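Local coordinates for protein DNA polymerase sliding clamp (Archaeoglobus fulgidus, PDB 1RWZ) that probably acts as a ring-shaped sliding clamp that encircles DNA as a moving platform and tethers the polymerase and other processing proteins to it during replication, at residues A[222-227]-A[231-236]; A[136-141]-A[211-216]; A[12-17]-A[49-54]; A[43-48]-A[195-200]. All coordinates share one frame; numbering follows the deposited sequence.

How the interactions relate
All four contacts reach one long antiparallel sheet, which runs from the N-terminal half of the clamp subunit into the C-terminal half. Interaction 1 is the hairpin near its middle. Interaction 2 lies on the next strand outward, 210-215, bonded to the hairpin through Val224 N and Thr212 O at 2.8 Å. On the other flank, strand 45-52 serves interactions 3 and 4, whose centres are about 17 Å apart; its Asp50 N meets Lys233 O of interaction 1 at 2.9 Å. Tyr236 OH also reaches Ala17 O, at 2.6 Å, tying the hairpin to the helix of interaction 3. Interactions 2 and 3 do not touch, their centres being about 19 Å apart.

Interaction 1 (A[222-227]-A[231-236]); sequences RLVFEL and RAKVEY
Residues 222-227 and 231-236 form a beta hairpin, in which a classic beta bulge sets Arg231 and Ala232 together opposite Leu227. From Ala232 onward the pairing is regularly antiparallel: Leu223 with Tyr236, Phe225 with Val234 and Leu227 with Ala232 are hydrogen-bonded pairs, each linked in both directions. Val224 with Glu235 and Glu226 with Lys233 are the non-hydrogen-bonded pairs between them. One face carries a bidentate salt bridge. Arg222 NE gives a nearly straight bond to Glu235 OE1 at 2.6 Å, while Arg222 NH2 holds Glu235 OE2 at 3.1 Å. Both oxygens lie close to the guanidinium plane, yet the carboxylate is turned 37° against it and is gripped from above its own plane. The Glu235 chain is extended, and a bend in Arg222 at chi3 (59°) turns the side of the guanidinium toward it. Val224 forks between two partners, CG2 against Glu235 CD at 3.9 Å and CG1 against Lys233 CG at 3.8 Å. The other face is apolar: Leu227 CD1 meets Val234 CG2 at 3.8 Å, and Phe225 CE1 comes to the edge of the Tyr236 ring, 4.0 Å from Tyr236 CD1. Part of this face packs on helix 8-19, where Val234 touches Ala17; Tyr236 stacks on Phe201 and bonds through its hydroxyl to the Ala17 carbonyl. In the sheet the hairpin sits between strands 210-215 and 45-52.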
# COMPACT_ATOMS: atom_id res chain seq x y z
N ARG A 222 -6.56 -32.36 1.10
CA ARG A 222 -6.42 -31.84 2.46
C ARG A 222 -5.16 -30.97 2.45
O ARG A 222 -4.09 -31.43 2.05
CB ARG A 222 -6.22 -32.96 3.48
CG ARG A 222 -7.41 -33.88 3.72
CD ARG A 222 -7.03 -34.95 4.75
NE ARG A 222 -6.61 -34.36 6.02
CZ ARG A 222 -5.80 -34.94 6.90
NH1 ARG A 222 -5.30 -36.15 6.66
NH2 ARG A 222 -5.48 -34.31 8.02
N LEU A 223 -5.30 -29.72 2.88
CA LEU A 223 -4.19 -28.78 2.93
C LEU A 223 -4.00 -28.41 4.40
O LEU A 223 -4.74 -27.58 4.93
CB LEU A 223 -4.51 -27.54 2.10
CG LEU A 223 -4.79 -27.84 0.62
CD1 LEU A 223 -5.31 -26.60 -0.07
CD2 LEU A 223 -3.51 -28.34 -0.05
N VAL A 224 -3.03 -29.03 5.04
CA VAL A 224 -2.78 -28.77 6.45
C VAL A 224 -1.69 -27.73 6.62
O VAL A 224 -0.50 -28.02 6.43
CB VAL A 224 -2.39 -30.06 7.19
CG1 VAL A 224 -2.31 -29.81 8.69
CG2 VAL A 224 -3.41 -31.16 6.88
N PHE A 225 -2.10 -26.51 6.96
CA PHE A 225 -1.16 -25.42 7.19
C PHE A 225 -0.83 -25.33 8.68
O PHE A 225 -1.70 -25.49 9.53
CB PHE A 225 -1.77 -24.07 6.77
CG PHE A 225 -2.03 -23.93 5.30
CD1 PHE A 225 -3.24 -24.35 4.76
CD2 PHE A 225 -1.09 -23.33 4.47
CE1 PHE A 225 -3.51 -24.17 3.40
CE2 PHE A 225 -1.35 -23.15 3.12
CZ PHE A 225 -2.57 -23.57 2.58
N GLU A 226 0.44 -25.07 8.98
CA GLU A 226 0.88 -24.88 10.36
C GLU A 226 1.33 -23.42 10.33
O GLU A 226 2.30 -23.06 9.66
CB GLU A 226 2.01 -25.85 10.71
CG GLU A 226 1.50 -27.28 10.71
CD GLU A 226 2.54 -28.30 11.11
OE1 GLU A 226 2.84 -28.41 12.32
OE2 GLU A 226 3.04 -29.01 10.22
N LEU A 227 0.57 -22.58 11.04
CA LEU A 227 0.79 -21.14 11.03
C LEU A 227 1.18 -20.48 12.34
O LEU A 227 1.08 -21.08 13.41
CB LEU A 227 -0.50 -20.46 10.54
CG LEU A 227 -1.15 -21.07 9.29
CD1 LEU A 227 -2.51 -20.41 9.05
CD2 LEU A 227 -0.23 -20.86 8.10
N ARG A 231 2.13 -22.37 15.84
CA ARG A 231 1.21 -22.38 16.97
C ARG A 231 -0.18 -22.90 16.61
O ARG A 231 -0.87 -23.47 17.46
CB ARG A 231 1.06 -20.97 17.55
CG ARG A 231 2.30 -20.40 18.24
CD ARG A 231 1.92 -19.07 18.88
NE ARG A 231 3.02 -18.36 19.53
CZ ARG A 231 4.03 -17.76 18.90
NH1 ARG A 231 4.11 -17.79 17.57
NH2 ARG A 231 4.94 -17.10 19.59
N ALA A 232 -0.57 -22.71 15.36
CA ALA A 232 -1.90 -23.14 14.93
C ALA A 232 -1.89 -24.09 13.76
O ALA A 232 -1.04 -24.00 12.88
CB ALA A 232 -2.74 -21.91 14.58
N LYS A 233 -2.84 -25.02 13.77
CA LYS A 233 -2.99 -25.94 12.67
C LYS A 233 -4.29 -25.52 12.01
O LYS A 233 -5.34 -25.47 12.66
CB LYS A 233 -3.08 -27.39 13.16
CG LYS A 233 -3.32 -28.38 12.03
CD LYS A 233 -3.10 -29.82 12.46
CE LYS A 233 -1.62 -30.11 12.66
NZ LYS A 233 -1.35 -31.56 12.93
N VAL A 234 -4.22 -25.18 10.73
CA VAL A 234 -5.40 -24.77 9.98
C VAL A 234 -5.45 -25.65 8.75
O VAL A 234 -4.63 -25.52 7.84
CB VAL A 234 -5.31 -23.28 9.57
CG1 VAL A 234 -6.50 -22.91 8.69
CG2 VAL A 234 -5.28 -22.41 10.82
N GLU A 235 -6.42 -26.55 8.74
CA GLU A 235 -6.58 -27.46 7.62
C GLU A 235 -7.79 -27.06 6.79
O GLU A 235 -8.88 -26.82 7.33
CB GLU A 235 -6.77 -28.90 8.10
CG GLU A 235 -7.15 -29.86 6.97
CD GLU A 235 -7.28 -31.31 7.43
OE1 GLU A 235 -7.76 -32.14 6.62
OE2 GLU A 235 -6.91 -31.63 8.57
N TYR A 236 -7.58 -26.96 5.48
CA TYR A 236 -8.65 -26.65 4.55
C TYR A 236 -8.82 -27.90 3.70
O TYR A 236 -7.84 -28.54 3.31
CB TYR A 236 -8.28 -25.48 3.63
CG TYR A 236 -8.42 -24.10 4.25
CD1 TYR A 236 -7.31 -23.27 4.43
CD2 TYR A 236 -9.68 -23.61 4.60
CE1 TYR A 236 -7.46 -21.98 4.94
CE2 TYR A 236 -9.83 -22.32 5.11
CZ TYR A 236 -8.72 -21.51 5.27
OH TYR A 236 -8.88 -20.22 5.74

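Interaction 2 (A[136-141]-A[211-216]); sequences GEFKKA and LTIHLG
Phe138 and Leu211, 8.1 Å apart at their CA atoms, mark the nearest backbone approach between helical residues 136-141 and the strand of 211-216. The helix is regular, with Lys140 N bonded to Gly136 O at 3.0 Å, and it stands off the sheet far enough for one layer of side chains to fill the interval. Phe138 comes from the helix and Leu211 from the strand, each with its CB pointing toward the other segment; Ile213, two residues on from Leu211, joins them from the same face of the strand. A chi1 of 177° swings the Phe138 ring away from the backbone N and out toward the strand. Leu211 places its CD2 methyl over one face of this ring, 3.6 Å from the Phe138 centroid, in a CH-pi contact. The methyl is shifted toward the rim on the CG side, 3.3 Å from Phe138 CG and 3.5 Å from Phe138 CD2, so the packing is tight there. Ile213 approaches with the end of its chain alone: its CD1 lies 4.0 Å from Phe138 CE1, oblique to the ring. The three residues are buried, and Met133, Ile163 and Cys202 touch Phe138 around them. Helix 135-146 directly follows strand 129-134, which pairs with 210-215, and Glu137 packs against Ser103 of a second subunit. Helices that line the central channel and pack on beta sheets are characteristic of the sliding-clamp fold; here Phe138 makes that packing.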
# COMPACT_ATOMS: atom_id res chain seq x y z
N GLY A 136 4.61 -20.71 1.54
CA GLY A 136 4.84 -19.54 0.70
C GLY A 136 5.10 -19.93 -0.74
O GLY A 136 4.67 -19.25 -1.67
N GLU A 137 5.83 -21.03 -0.92
CA GLU A 137 6.15 -21.53 -2.25
C GLU A 137 4.86 -22.01 -2.92
O GLU A 137 4.65 -21.77 -4.11
CB GLU A 137 7.14 -22.69 -2.15
CG GLU A 137 7.61 -23.24 -3.48
CD GLU A 137 8.43 -22.24 -4.29
OE1 GLU A 137 8.70 -21.12 -3.80
OE2 GLU A 137 8.82 -22.58 -5.42
N PHE A 138 4.01 -22.68 -2.15
CA PHE A 138 2.73 -23.18 -2.65
C PHE A 138 1.88 -21.98 -3.07
O PHE A 138 1.28 -21.97 -4.15
CB PHE A 138 2.02 -23.97 -1.55
CG PHE A 138 0.65 -24.47 -1.95
CD1 PHE A 138 0.51 -25.57 -2.79
CD2 PHE A 138 -0.50 -23.85 -1.45
CE1 PHE A 138 -0.77 -26.05 -3.12
CE2 PHE A 138 -1.77 -24.33 -1.78
CZ PHE A 138 -1.90 -25.43 -2.62
N LYS A 139 1.85 -20.97 -2.21
CA LYS A 139 1.08 -19.75 -2.46
C LYS A 139 1.49 -19.11 -3.79
O LYS A 139 0.65 -18.65 -4.55
CB LYS A 139 1.28 -18.77 -1.30
CG LYS A 139 0.47 -17.49 -1.36
CD LYS A 139 0.54 -16.76 -0.03
CE LYS A 139 -0.27 -15.48 -0.02
NZ LYS A 139 -0.38 -14.90 1.35
N LYS A 140 2.80 -19.09 -4.05
CA LYS A 140 3.31 -18.51 -5.29
C LYS A 140 2.88 -19.35 -6.49
O LYS A 140 2.57 -18.81 -7.56
CB LYS A 140 4.84 -18.43 -5.25
CG LYS A 140 5.38 -17.38 -4.29
CD LYS A 140 6.89 -17.52 -4.15
CE LYS A 140 7.47 -16.47 -3.21
NZ LYS A 140 7.32 -15.10 -3.75
N ALA A 141 2.86 -20.67 -6.33
CA ALA A 141 2.46 -21.56 -7.41
C ALA A 141 1.01 -21.29 -7.78
O ALA A 141 0.66 -21.20 -8.96
CB ALA A 141 2.64 -23.02 -6.98
N LEU A 211 3.30 -26.57 5.06
CA LEU A 211 2.08 -27.05 4.41
C LEU A 211 2.24 -28.52 4.11
O LEU A 211 3.24 -28.93 3.52
CB LEU A 211 1.81 -26.30 3.10
CG LEU A 211 0.73 -26.94 2.21
CD1 LEU A 211 -0.63 -26.95 2.93
CD2 LEU A 211 0.64 -26.17 0.92
N THR A 212 1.27 -29.32 4.54
CA THR A 212 1.28 -30.75 4.28
C THR A 212 0.06 -31.00 3.42
O THR A 212 -1.07 -30.69 3.83
CB THR A 212 1.16 -31.58 5.57
OG1 THR A 212 2.30 -31.32 6.40
CG2 THR A 212 1.09 -33.08 5.24
N ILE A 213 0.28 -31.53 2.23
CA ILE A 213 -0.81 -31.82 1.31
C ILE A 213 -1.09 -33.32 1.30
O ILE A 213 -0.16 -34.11 1.14
CB ILE A 213 -0.45 -31.41 -0.13
CG1 ILE A 213 -0.06 -29.93 -0.17
CG2 ILE A 213 -1.63 -31.70 -1.07
CD1 ILE A 213 0.50 -29.48 -1.51
N HIS A 214 -2.35 -33.69 1.48
CA HIS A 214 -2.76 -35.10 1.42
C HIS A 214 -3.59 -35.14 0.14
O HIS A 214 -4.62 -34.47 0.03
CB HIS A 214 -3.61 -35.46 2.64
CG HIS A 214 -2.86 -35.35 3.94
ND1 HIS A 214 -2.00 -36.33 4.38
CD2 HIS A 214 -2.83 -34.37 4.86
CE1 HIS A 214 -1.46 -35.95 5.53
NE2 HIS A 214 -1.94 -34.76 5.84
N LEU A 215 -3.14 -35.93 -0.83
CA LEU A 215 -3.79 -35.98 -2.14
C LEU A 215 -4.16 -37.37 -2.65
O LEU A 215 -3.41 -38.33 -2.49
CB LEU A 215 -2.86 -35.32 -3.16
CG LEU A 215 -3.26 -35.16 -4.63
CD1 LEU A 215 -4.37 -34.13 -4.76
CD2 LEU A 215 -2.04 -34.71 -5.43
N GLY A 216 -5.33 -37.44 -3.28
CA GLY A 216 -5.81 -38.68 -3.86
C GLY A 216 -6.25 -38.41 -5.29
O GLY A 216 -5.93 -37.37 -5.85

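Interaction 3 (A[12-17]-A[49-54]); sequences KTVTRA and VDIPKD
Val14 projects from helix 8-19 toward strand 45-52, where it meets Val49 and Ile51. From Val14 CB the chain forks into two methyls that take separate partners. CG1, anti to the backbone N (chi1 173°), runs against Val49: it lies 3.3 Å from Val49 CG1, closer than two methyl groups normally pack, and 4.1 Å from Val49 CG2. Both branches of Val49 thus receive the same methyl, one closely and one loosely. The second branch, Val14 CG2, turns toward Ile51 and meets Ile51 CD1 tip to tip at 3.8 Å. The isoleucine can reach it because its chain is extended from CA to CD1 (chi2 -179°). Val49 and Ile51 are two residues apart on the strand and point to the same side, so the helix residue is received by a pair of neighbouring side chains. The surroundings continue the apolar theme: Val14 also touches Ala232, Val49 touches Ile18 and Ile51 touches Leu10. Between these two segments methyl groups alone meet, so their attachment rests on shape and the burial of hydrocarbon; a polar tie of the helix to the sheet comes from the next strand, through the bond of Tyr236 OH to Ala17 O.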
# COMPACT_ATOMS: atom_id res chain seq x y z
N LYS A 12 -5.67 -13.18 15.12
CA LYS A 12 -5.97 -12.59 13.82
C LYS A 12 -5.94 -13.61 12.69
O LYS A 12 -6.83 -13.64 11.83
CB LYS A 12 -4.99 -11.45 13.53
CG LYS A 12 -5.11 -10.26 14.50
CD LYS A 12 -3.91 -9.32 14.43
CE LYS A 12 -3.81 -8.56 13.11
NZ LYS A 12 -4.89 -7.54 12.96
N THR A 13 -4.91 -14.45 12.69
CA THR A 13 -4.76 -15.45 11.64
C THR A 13 -5.83 -16.53 11.66
O THR A 13 -6.38 -16.87 10.61
CB THR A 13 -3.36 -16.09 11.71
OG1 THR A 13 -2.38 -15.09 11.38
CG2 THR A 13 -3.23 -17.24 10.72
N VAL A 14 -6.15 -17.06 12.84
CA VAL A 14 -7.16 -18.10 12.94
C VAL A 14 -8.55 -17.54 12.66
O VAL A 14 -9.40 -18.21 12.07
CB VAL A 14 -7.12 -18.77 14.32
CG1 VAL A 14 -8.29 -19.72 14.48
CG2 VAL A 14 -5.81 -19.53 14.49
N THR A 15 -8.78 -16.30 13.07
CA THR A 15 -10.07 -15.66 12.83
C THR A 15 -10.24 -15.47 11.33
O THR A 15 -11.30 -15.76 10.77
CB THR A 15 -10.15 -14.28 13.55
OG1 THR A 15 -10.15 -14.50 14.97
CG2 THR A 15 -11.42 -13.54 13.16
N ARG A 16 -9.18 -15.00 10.67
CA ARG A 16 -9.23 -14.78 9.23
C ARG A 16 -9.44 -16.09 8.47
O ARG A 16 -10.16 -16.12 7.47
CB ARG A 16 -7.94 -14.12 8.74
CG ARG A 16 -7.94 -13.85 7.24
CD ARG A 16 -6.71 -13.07 6.81
NE ARG A 16 -6.73 -12.78 5.37
CZ ARG A 16 -5.79 -12.08 4.74
NH1 ARG A 16 -4.76 -11.59 5.42
NH2 ARG A 16 -5.89 -11.85 3.44
N ALA A 17 -8.82 -17.16 8.95
CA ALA A 17 -8.93 -18.47 8.30
C ALA A 17 -10.36 -18.99 8.34
O ALA A 17 -10.83 -19.60 7.38
CB ALA A 17 -7.99 -19.47 8.96
N VAL A 49 -9.74 -25.92 12.49
CA VAL A 49 -8.72 -25.19 13.24
C VAL A 49 -8.45 -25.84 14.59
O VAL A 49 -9.37 -26.18 15.34
CB VAL A 49 -9.16 -23.72 13.51
CG1 VAL A 49 -8.14 -23.03 14.41
CG2 VAL A 49 -9.30 -22.97 12.20
N ASP A 50 -7.17 -26.01 14.90
CA ASP A 50 -6.75 -26.57 16.16
C ASP A 50 -5.60 -25.76 16.74
O ASP A 50 -4.58 -25.57 16.08
CB ASP A 50 -6.29 -28.03 16.00
CG ASP A 50 -7.44 -29.00 15.85
OD1 ASP A 50 -7.65 -29.51 14.72
OD2 ASP A 50 -8.14 -29.25 16.85
N ILE A 51 -5.79 -25.25 17.95
CA ILE A 51 -4.74 -24.50 18.64
C ILE A 51 -4.49 -25.25 19.95
O ILE A 51 -5.26 -25.13 20.91
CB ILE A 51 -5.15 -23.06 19.00
CG1 ILE A 51 -5.65 -22.32 17.76
CG2 ILE A 51 -3.92 -22.32 19.57
CD1 ILE A 51 -6.05 -20.87 18.05
N PRO A 52 -3.42 -26.06 20.01
CA PRO A 52 -3.09 -26.82 21.22
C PRO A 52 -2.93 -25.87 22.41
O PRO A 52 -2.48 -24.73 22.24
CB PRO A 52 -1.78 -27.50 20.86
CG PRO A 52 -1.86 -27.64 19.36
CD PRO A 52 -2.43 -26.31 18.94
N LYS A 53 -3.29 -26.33 23.60
CA LYS A 53 -3.18 -25.49 24.79
C LYS A 53 -1.79 -24.89 24.97
O LYS A 53 -1.65 -23.77 25.43
CB LYS A 53 -3.55 -26.29 26.04
CG LYS A 53 -2.67 -27.49 26.31
CD LYS A 53 -3.12 -28.22 27.57
CE LYS A 53 -2.23 -29.42 27.86
NZ LYS A 53 -2.66 -30.15 29.08
N ASP A 54 -0.75 -25.63 24.58
CA ASP A 54 0.61 -25.13 24.74
C ASP A 54 0.98 -24.00 23.79
O ASP A 54 2.05 -23.41 23.92
CB ASP A 54 1.62 -26.28 24.64
CG ASP A 54 1.50 -27.25 25.80
OD1 ASP A 54 1.36 -26.78 26.96
OD2 ASP A 54 1.56 -28.48 25.57

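Interaction 4 (A[43-48]-A[195-200]); sequences NVAMVI and VDYLKE
Tyr197 reaches residues Val44 and Ala45 through its first two torsions: chi1 of -84° leaves CG beside the backbone N, and chi2 of 86° turns the ring so that Val44 can lie over a face. The CG1 methyl of Val44 sits above one face of the Tyr197 ring as a CH-pi contact, 4.0 Å from the ring centroid and offset toward the rim. Val44 CB extends the contact to the hydroxyl end, 3.6 Å from Tyr197 OH and 3.8 Å from Tyr197 CZ, the two side chains crossing at about a right angle. Ala45 meets the ring farther back, its CB 3.6 Å from Tyr197 CD2 and 3.7 Å from Tyr197 CE2. Val44 thus takes the CE1 side and the hydroxyl end, and Ala45 the flank at CD2 and CE2. The polar tip is held by Asp40, whose OD1 is hydrogen-bonded to Tyr197 OH, while its OD2 accepts the backbone N-H groups of Val44 and Ala45, so one carboxylate links the two sides of the contact and probably helps to hold them in place. Helix 195-201 belongs to the C-terminal domain and strand 45-52 to the N-terminal domain, so the contact joins the two domains of the subunit. Leu238 of the neighbouring strand 232-238, which pairs with 45-52, touches both Val44 and Tyr197, and farther along the helix Leu198 rests on strand 151-157.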
# COMPACT_ATOMS: atom_id res chain seq x y z
N ASN A 43 -20.75 -25.64 0.29
CA ASN A 43 -20.33 -27.00 0.64
C ASN A 43 -19.23 -27.49 -0.29
O ASN A 43 -19.19 -28.67 -0.67
CB ASN A 43 -21.52 -27.95 0.59
CG ASN A 43 -22.39 -27.86 1.83
OD1 ASN A 43 -22.14 -28.55 2.82
ND2 ASN A 43 -23.39 -27.00 1.78
N VAL A 44 -18.32 -26.59 -0.64
CA VAL A 44 -17.21 -26.91 -1.52
C VAL A 44 -15.92 -27.00 -0.72
O VAL A 44 -14.98 -27.70 -1.10
CB VAL A 44 -17.07 -25.84 -2.62
CG1 VAL A 44 -15.86 -26.13 -3.48
CG2 VAL A 44 -18.33 -25.79 -3.47
N ALA A 45 -15.88 -26.29 0.41
CA ALA A 45 -14.68 -26.28 1.25
C ALA A 45 -15.01 -26.33 2.73
O ALA A 45 -16.07 -25.87 3.17
CB ALA A 45 -13.86 -25.03 0.94
N MET A 46 -14.09 -26.89 3.51
CA MET A 46 -14.24 -27.00 4.95
C MET A 46 -12.94 -26.51 5.59
O MET A 46 -11.88 -26.57 4.97
CB MET A 46 -14.47 -28.47 5.34
CG MET A 46 -14.65 -28.72 6.84
SD MET A 46 -14.75 -30.49 7.28
CE MET A 46 -16.48 -30.82 7.05
N VAL A 47 -13.04 -26.00 6.81
CA VAL A 47 -11.86 -25.54 7.53
C VAL A 47 -11.89 -26.18 8.92
O VAL A 47 -12.94 -26.28 9.55
CB VAL A 47 -11.82 -23.99 7.66
CG1 VAL A 47 -13.02 -23.48 8.45
CG2 VAL A 47 -10.50 -23.55 8.32
N ILE A 48 -10.73 -26.63 9.37
CA ILE A 48 -10.61 -27.27 10.68
C ILE A 48 -9.45 -26.57 11.37
O ILE A 48 -8.32 -26.63 10.88
CB ILE A 48 -10.28 -28.76 10.55
CG1 ILE A 48 -11.31 -29.45 9.64
CG2 ILE A 48 -10.27 -29.40 11.93
CD1 ILE A 48 -10.88 -30.85 9.19
N VAL A 195 -9.08 -22.84 -8.55
CA VAL A 195 -8.03 -21.91 -8.13
C VAL A 195 -8.56 -20.86 -7.17
O VAL A 195 -7.86 -20.44 -6.25
CB VAL A 195 -7.39 -21.20 -9.36
CG1 VAL A 195 -6.45 -20.09 -8.89
CG2 VAL A 195 -6.63 -22.20 -10.20
N ASP A 196 -9.81 -20.43 -7.37
CA ASP A 196 -10.41 -19.41 -6.51
C ASP A 196 -10.33 -19.77 -5.03
O ASP A 196 -9.92 -18.95 -4.20
CB ASP A 196 -11.88 -19.18 -6.88
CG ASP A 196 -12.06 -18.55 -8.25
OD1 ASP A 196 -11.37 -17.55 -8.54
OD2 ASP A 196 -12.90 -19.05 -9.04
N TYR A 197 -10.71 -21.00 -4.70
CA TYR A 197 -10.65 -21.44 -3.32
C TYR A 197 -9.22 -21.59 -2.81
O TYR A 197 -8.91 -21.18 -1.69
CB TYR A 197 -11.39 -22.77 -3.13
CG TYR A 197 -12.88 -22.63 -2.94
CD1 TYR A 197 -13.74 -22.54 -4.04
CD2 TYR A 197 -13.43 -22.57 -1.67
CE1 TYR A 197 -15.12 -22.41 -3.87
CE2 TYR A 197 -14.81 -22.43 -1.48
CZ TYR A 197 -15.64 -22.36 -2.58
OH TYR A 197 -17.00 -22.24 -2.39
N LEU A 198 -8.36 -22.17 -3.63
CA LEU A 198 -6.96 -22.37 -3.25
C LEU A 198 -6.29 -21.03 -2.96
O LEU A 198 -5.51 -20.91 -2.01
CB LEU A 198 -6.20 -23.10 -4.36
CG LEU A 198 -6.64 -24.55 -4.60
CD1 LEU A 198 -5.96 -25.10 -5.84
CD2 LEU A 198 -6.28 -25.39 -3.38
N LYS A 199 -6.60 -20.03 -3.77
CA LYS A 199 -6.02 -18.70 -3.59
C LYS A 199 -6.49 -18.11 -2.26
O LYS A 199 -5.70 -17.52 -1.52
CB LYS A 199 -6.42 -17.79 -4.75
CG LYS A 199 -5.70 -16.46 -4.79
CD LYS A 199 -6.09 -15.69 -6.04
CE LYS A 199 -5.38 -14.35 -6.13
NZ LYS A 199 -5.84 -13.59 -7.32
N GLU A 200 -7.77 -18.29 -1.94
CA GLU A 200 -8.33 -17.78 -0.70
C GLU A 200 -7.68 -18.45 0.51
O GLU A 200 -7.35 -17.79 1.50
CB GLU A 200 -9.85 -18.01 -0.67
CG GLU A 200 -10.59 -17.32 0.47
CD GLU A 200 -10.46 -15.80 0.43
OE1 GLU A 200 -10.43 -15.23 -0.68
OE2 GLU A 200 -10.40 -15.18 1.51